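Local structure of glyoxalase family protein (Enterococcus faecalis, 2P25) at residues A13-Y16 with Q17-K20; N35-E39 with K40-K44. The protein is of unknown precise function but belongs to the glyoxalase/bleomycin resistance protein/dioxygenase superfamily and pairs two four-stranded beta modules. All coordinates share one frame; numbering follows the deposited sequence.

Contact 1 comes first along the chain, where strand 6-13 turns into helix 16-26. Contact 2 follows in strands 30-37 and 42-49 and the turn between them. Both lie at the first four-stranded mixed sheet, with helix 16-26 packed against it. The sheet runs in the order 6-13, 52-58, 42-49, 30-37. Contact 1 starts at one of the two strands that are outermost within this chain, and contact 2 includes the other. Their centres lie about 14 Å apart. They meet where Y16 CD1 packs on I43 CD1 at 3.8 Å, so the start of the helix rests against the hairpin. E34 also joins them, bonding to Y16 of contact 1 and H36 of contact 2.

Contact 1: residues A13-Y16 with Q17-K20; sequences ASNY and QATK
K20 lies across the ring of Y16, one helical turn further on. Its CG sits over one ring face, displaced toward the rim, 4.2 Å from the ring centroid. This is a CH-pi contact. Beyond CG the lysine chain bends twice, at chi2 and at chi4. The bends carry the ammonium round to the phenol, where NZ donates to Y16 OH at 2.9 Å. The first torsion of Y16 (177°) swings the ring to the side where K20 can cross over its face. The phenol is also hydrogen-bonded to E34. K20 NZ makes a long, weak ion pair with the same E34 carboxylate.

The helix start positions this pair. N15 is the N-cap. Its side-chain OD1 accepts from A18 N at 2.9 Å, with the donor lying in the carboxamide plane. The bond is nearly straight, with 164° at the hydrogen. It satisfies an amide of the first turn, which has no earlier helical carbonyl to use. The main-chain carbonyl of N15 is gripped twice by T19. T19 N reaches N15 O at 3.1 Å, the first i to i+4 bond of the helix. T19 OG1 reaches N15 O at 2.8 Å, from the opposite face of the carbonyl plane. T19 OG1 also touches A13 CB at 3.4 Å. The same i to i+4 pattern continues as K20 N donates to Y16 O at 3.0 Å.

S14 OG is hydrogen-bonded to D118, and S14 packs on L72 of the second subunit. A13 ends strand 6-13, and it pairs by backbone bonds with F57 and S59. Helix 16-26 lies against the sheet, with T19 on I56 and I58 of strand 52-58, and K20 on L45 of strand 42-49.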
ATOM      1  N   ALA A  13       1.185  -1.095  12.591  1.00 14.54           N
ATOM      2  CA  ALA A  13       1.192   0.047  13.496  1.00 14.87           C
ATOM      3  C   ALA A  13       1.633  -0.407  14.879  1.00 16.01           C
ATOM      4  O   ALA A  13       1.495  -1.606  15.227  1.00 15.87           O
ATOM      5  CB  ALA A  13      -0.214   0.676  13.589  1.00 15.92           C
ATOM      6  N   SER A  14       2.109   0.548  15.692  1.00 14.82           N
ATOM      7  CA  SER A  14       2.694   0.162  16.997  1.00 15.74           C
ATOM      8  C   SER A  14       1.740   0.250  18.181  1.00 15.79           C
ATOM      9  O   SER A  14       1.896  -0.479  19.165  1.00 17.61           O
ATOM     10  CB  SER A  14       3.918   1.027  17.331  1.00 16.00           C
ATOM     11  OG  SER A  14       3.507   2.374  17.492  1.00 18.16           O
ATOM     12  N   ASN A  15       0.770   1.150  18.113  1.00 16.11           N
ATOM     13  CA  ASN A  15      -0.007   1.488  19.301  1.00 17.26           C
ATOM     14  C   ASN A  15      -1.490   1.597  18.999  1.00 17.53           C
ATOM     15  O   ASN A  15      -1.897   2.303  18.074  1.00 16.86           O
ATOM     16  CB  ASN A  15       0.529   2.815  19.863  1.00 18.03           C
ATOM     17  CG  ASN A  15      -0.211   3.273  21.126  1.00 18.87           C
ATOM     18  OD1 ASN A  15      -1.265   3.933  21.067  1.00 18.91           O
ATOM     19  ND2 ASN A  15       0.351   2.932  22.269  1.00 22.54           N
ATOM     20  N   TYR A  16      -2.306   0.932  19.820  1.00 17.07           N
ATOM     21  CA  TYR A  16      -3.732   0.845  19.542  1.00 17.49           C
ATOM     22  C   TYR A  16      -4.432   2.213  19.634  1.00 17.87           C
ATOM     23  O   TYR A  16      -5.140   2.611  18.709  1.00 16.66           O
ATOM     24  CB  TYR A  16      -4.401  -0.146  20.501  1.00 18.39           C
ATOM     25  CG  TYR A  16      -5.903  -0.253  20.343  1.00 19.37           C
ATOM     26  CD1 TYR A  16      -6.466  -1.072  19.354  1.00 20.56           C
ATOM     27  CD2 TYR A  16      -6.762   0.425  21.214  1.00 20.29           C
ATOM     28  CE1 TYR A  16      -7.852  -1.202  19.241  1.00 20.77           C
ATOM     29  CE2 TYR A  16      -8.137   0.320  21.088  1.00 20.55           C
ATOM     30  CZ  TYR A  16      -8.673  -0.496  20.110  1.00 21.58           C
ATOM     31  OH  TYR A  16     -10.044  -0.628  20.000  1.00 22.47           O
ATOM     32  N   GLN A  17      -4.238   2.936  20.739  1.00 17.86           N
ATOM     33  CA  GLN A  17      -4.960   4.219  20.878  1.00 19.34           C
ATOM     34  C   GLN A  17      -4.526   5.240  19.814  1.00 18.41           C
ATOM     35  O   GLN A  17      -5.351   5.995  19.287  1.00 17.94           O
ATOM     36  CB  GLN A  17      -4.884   4.790  22.308  1.00 20.74           C
ATOM     37  CG  GLN A  17      -5.943   5.889  22.588  1.00 26.80           C
ATOM     38  CD  GLN A  17      -7.367   5.539  22.067  1.00 31.62           C
ATOM     39  OE1 GLN A  17      -7.960   4.500  22.424  1.00 33.27           O
ATOM     40  NE2 GLN A  17      -7.903   6.410  21.211  1.00 32.99           N
ATOM     41  N   ALA A  18      -3.236   5.244  19.474  1.00 18.27           N
ATOM     42  CA  ALA A  18      -2.703   6.115  18.407  1.00 18.23           C
ATOM     43  C   ALA A  18      -3.398   5.830  17.068  1.00 17.36           C
ATOM     44  O   ALA A  18      -3.732   6.745  16.309  1.00 18.12           O
ATOM     45  CB  ALA A  18      -1.212   5.887  18.264  1.00 18.05           C
ATOM     46  N   THR A  19      -3.615   4.543  16.801  1.00 16.70           N
ATOM     47  CA  THR A  19      -4.201   4.061  15.548  1.00 17.12           C
ATOM     48  C   THR A  19      -5.672   4.500  15.468  1.00 16.98           C
ATOM     49  O   THR A  19      -6.118   5.036  14.442  1.00 17.76           O
ATOM     50  CB  THR A  19      -4.074   2.528  15.423  1.00 15.99           C
ATOM     51  OG1 THR A  19      -2.686   2.153  15.423  1.00 15.68           O
ATOM     52  CG2 THR A  19      -4.707   2.039  14.118  1.00 17.27           C
ATOM     53  N   LYS A  20      -6.427   4.320  16.554  1.00 17.00           N
ATOM     54  CA  LYS A  20      -7.830   4.784  16.557  1.00 18.24           C
ATOM     55  C   LYS A  20      -7.912   6.312  16.422  1.00 18.56           C
ATOM     56  O   LYS A  20      -8.727   6.830  15.653  1.00 18.65           O
ATOM     57  CB  LYS A  20      -8.574   4.326  17.832  1.00 18.66           C
ATOM     58  CG  LYS A  20      -8.782   2.817  17.958  1.00 20.86           C
ATOM     59  CD  LYS A  20      -9.694   2.297  16.863  1.00 26.83           C
ATOM     60  CE  LYS A  20     -10.371   0.962  17.240  1.00 28.85           C
ATOM     61  NZ  LYS A  20     -11.524   1.124  18.180  1.00 29.29           N
TER

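Contact 2: residues N35-E39 with K40-K44; sequences NHRPE and KNDIK
R37 and D42 face each other with their side chains bent together. D42 CG stands between its backbone N and carbonyl carbon (chi1 59°), and R37 turns at chi2 (148°) and chi3. The two groups meet nearly coplanar in a salt bridge, with R37 NH1 2.7 Å from D42 OD2. The hydrogen bond within it is weak because it is bent, with 129° at the hydrogen. The contact is the end of a beta hairpin, strands 30-37 and 42-49, closed by a turn. R37 and D42 form its last hydrogen-bonded pair. K40 CD lies over one face of the guanidinium, 3.4 Å from R37 CZ. The two cationic ends come close, with R37 NH2 3.4 Å from K40 NZ. D42 balances the charge of R37. R37 NE is buried by the contact without a polar partner.

The turn is gathered on R37 O, which accepts from K40 N at 2.9 Å and from D42 N at 3.3 Å, from opposite faces of the carbonyl. The peptide bond before N41 is cis.

H36 and I43, the non-hydrogen-bonded pair, occupy the other face of the sheet. H36 NE2 is bonded to E34, and I43 CG1 lies over the imidazole centre, 3.9 Å from the centroid. K44 sends NZ to D46 and E55. At the N35 and K44 pair, a water takes a hydrogen bond from N35 ND2 (3.1 Å) and gives one to K44 O (2.9 Å).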
ATOM      1  N   ASN A  35     -10.260  -7.660  15.998  1.00 19.78           N
ATOM      2  CA  ASN A  35     -10.043  -8.948  16.654  1.00 21.39           C
ATOM      3  C   ASN A  35      -8.623  -9.099  17.162  1.00 23.69           C
ATOM      4  O   ASN A  35      -7.684  -8.718  16.478  1.00 22.59           O
ATOM      5  CB  ASN A  35     -10.304 -10.087  15.668  1.00 21.49           C
ATOM      6  CG  ASN A  35     -11.775 -10.263  15.356  1.00 21.26           C
ATOM      7  OD1 ASN A  35     -12.525 -10.851  16.144  1.00 20.99           O
ATOM      8  ND2 ASN A  35     -12.194  -9.752  14.197  1.00 20.63           N
ATOM      9  N   HIS A  36      -8.472  -9.717  18.329  1.00 25.71           N
ATOM     10  CA  HIS A  36      -7.152  -9.896  18.949  1.00 29.20           C
ATOM     11  C   HIS A  36      -6.639 -11.288  18.617  1.00 30.91           C
ATOM     12  O   HIS A  36      -7.340 -12.276  18.835  1.00 31.57           O
ATOM     13  CB  HIS A  36      -7.265  -9.657  20.463  1.00 29.57           C
ATOM     14  CG  HIS A  36      -7.786  -8.292  20.816  1.00 31.32           C
ATOM     15  ND1 HIS A  36      -7.624  -7.725  22.064  1.00 33.91           N
ATOM     16  CD2 HIS A  36      -8.447  -7.372  20.069  1.00 32.78           C
ATOM     17  CE1 HIS A  36      -8.174  -6.521  22.072  1.00 34.55           C
ATOM     18  NE2 HIS A  36      -8.678  -6.282  20.873  1.00 33.12           N
ATOM     19  N   ARG A  37      -5.442 -11.373  18.054  1.00 32.88           N
ATOM     20  CA  ARG A  37      -4.909 -12.659  17.629  1.00 35.72           C
ATOM     21  C   ARG A  37      -3.845 -13.121  18.625  1.00 37.68           C
ATOM     22  O   ARG A  37      -2.687 -12.714  18.516  1.00 37.93           O
ATOM     23  CB  ARG A  37      -4.326 -12.559  16.219  1.00 35.78           C
ATOM     24  CG  ARG A  37      -5.285 -11.987  15.190  1.00 35.95           C
ATOM     25  CD  ARG A  37      -4.531 -11.207  14.147  1.00 40.51           C
ATOM     26  NE  ARG A  37      -4.276 -11.962  12.933  1.00 41.84           N
ATOM     27  CZ  ARG A  37      -3.117 -12.007  12.281  1.00 42.67           C
ATOM     28  NH1 ARG A  37      -2.052 -11.335  12.712  1.00 41.52           N
ATOM     29  NH2 ARG A  37      -3.025 -12.736  11.178  1.00 42.27           N
ATOM     30  N   PRO A  38      -4.231 -13.987  19.586  1.00 39.83           N
ATOM     31  CA  PRO A  38      -3.360 -14.269  20.746  1.00 41.20           C
ATOM     32  C   PRO A  38      -2.036 -14.871  20.311  1.00 42.15           C
ATOM     33  O   PRO A  38      -0.982 -14.536  20.853  1.00 42.92           O
ATOM     34  CB  PRO A  38      -4.168 -15.286  21.560  1.00 41.26           C
ATOM     35  CG  PRO A  38      -5.134 -15.901  20.576  1.00 41.26           C
ATOM     36  CD  PRO A  38      -5.470 -14.787  19.620  1.00 40.08           C
ATOM     37  N   GLU A  39      -2.115 -15.724  19.296  1.00 43.12           N
ATOM     38  CA  GLU A  39      -0.968 -16.405  18.724  1.00 44.06           C
ATOM     39  C   GLU A  39       0.096 -15.450  18.207  1.00 43.81           C
ATOM     40  O   GLU A  39       1.278 -15.817  18.172  1.00 44.55           O
ATOM     41  CB  GLU A  39      -1.442 -17.281  17.559  1.00 44.39           C
ATOM     42  CG  GLU A  39      -0.539 -18.469  17.232  1.00 46.29           C
ATOM     43  CD  GLU A  39      -0.653 -19.599  18.248  1.00 49.02           C
ATOM     44  OE1 GLU A  39      -1.618 -19.594  19.058  1.00 50.43           O
ATOM     45  OE2 GLU A  39       0.223 -20.494  18.230  1.00 48.40           O
ATOM     46  N   LYS A  40      -0.308 -14.235  17.826  1.00 43.18           N
ATOM     47  CA  LYS A  40       0.456 -13.487  16.818  1.00 42.22           C
ATOM     48  C   LYS A  40       1.359 -12.286  17.100  1.00 41.08           C
ATOM     49  O   LYS A  40       1.986 -11.797  16.165  1.00 41.69           O
ATOM     50  CB  LYS A  40      -0.351 -13.323  15.523  1.00 42.51           C
ATOM     51  CG  LYS A  40      -0.135 -14.515  14.597  1.00 44.00           C
ATOM     52  CD  LYS A  40      -1.131 -14.563  13.471  1.00 46.70           C
ATOM     53  CE  LYS A  40      -0.860 -15.747  12.550  1.00 49.03           C
ATOM     54  NZ  LYS A  40      -2.012 -15.996  11.625  1.00 50.86           N
ATOM     55  N   ASN A  41       1.408 -11.717  18.302  1.00 39.29           N
ATOM     56  CA  ASN A  41       0.309 -11.523  19.187  1.00 37.46           C
ATOM     57  C   ASN A  41      -0.009 -10.048  18.917  1.00 35.65           C
ATOM     58  O   ASN A  41       0.784  -9.128  19.194  1.00 35.40           O
ATOM     59  CB  ASN A  41       0.724 -11.724  20.636  1.00 38.83           C
ATOM     60  CG  ASN A  41       1.851 -10.785  21.068  1.00 40.24           C
ATOM     61  OD1 ASN A  41       2.739 -10.427  20.281  1.00 41.42           O
ATOM     62  ND2 ASN A  41       1.811 -10.380  22.329  1.00 43.31           N
ATOM     63  N   ASP A  42      -1.147  -9.827  18.297  1.00 32.34           N
ATOM     64  CA  ASP A  42      -1.424  -8.508  17.789  1.00 29.04           C
ATOM     65  C   ASP A  42      -2.906  -8.265  17.865  1.00 26.94           C
ATOM     66  O   ASP A  42      -3.658  -9.089  18.409  1.00 26.94           O
ATOM     67  CB  ASP A  42      -0.860  -8.326  16.357  1.00 28.74           C
ATOM     68  CG  ASP A  42      -1.419  -9.328  15.341  1.00 30.54           C
ATOM     69  OD1 ASP A  42      -2.442  -9.982  15.615  1.00 32.41           O
ATOM     70  OD2 ASP A  42      -0.831  -9.454  14.240  1.00 31.74           O
ATOM     71  N   ILE A  43      -3.301  -7.105  17.372  1.00 24.00           N
ATOM     72  CA  ILE A  43      -4.686  -6.771  17.138  1.00 22.03           C
ATOM     73  C   ILE A  43      -4.821  -6.535  15.637  1.00 21.95           C
ATOM     74  O   ILE A  43      -3.973  -5.862  15.045  1.00 20.82           O
ATOM     75  CB  ILE A  43      -5.115  -5.504  17.916  1.00 22.52           C
ATOM     76  CG1 ILE A  43      -4.997  -5.746  19.426  1.00 23.61           C
ATOM     77  CG2 ILE A  43      -6.560  -5.096  17.539  1.00 20.90           C
ATOM     78  CD1 ILE A  43      -5.200  -4.524  20.262  1.00 26.89           C
ATOM     79  N   LYS A  44      -5.862  -7.118  15.029  1.00 20.71           N
ATOM     80  CA  LYS A  44      -6.164  -6.900  13.616  1.00 21.55           C
ATOM     81  C   LYS A  44      -7.408  -6.022  13.521  1.00 20.67           C
ATOM     82  O   LYS A  44      -8.498  -6.427  13.912  1.00 20.01           O
ATOM     83  CB  LYS A  44      -6.385  -8.225  12.885  1.00 21.72           C
ATOM     84  CG  LYS A  44      -6.405  -8.121  11.372  1.00 24.15           C
ATOM     85  CD  LYS A  44      -6.474  -9.515  10.717  1.00 24.58           C
ATOM     86  CE  LYS A  44      -6.662  -9.388   9.214  1.00 32.19           C
ATOM     87  NZ  LYS A  44      -7.989  -8.799   8.891  1.00 35.81           N
TER
HETATM   88  O   HOH W   1     -10.114  -8.271  12.442  1.00 27.24           O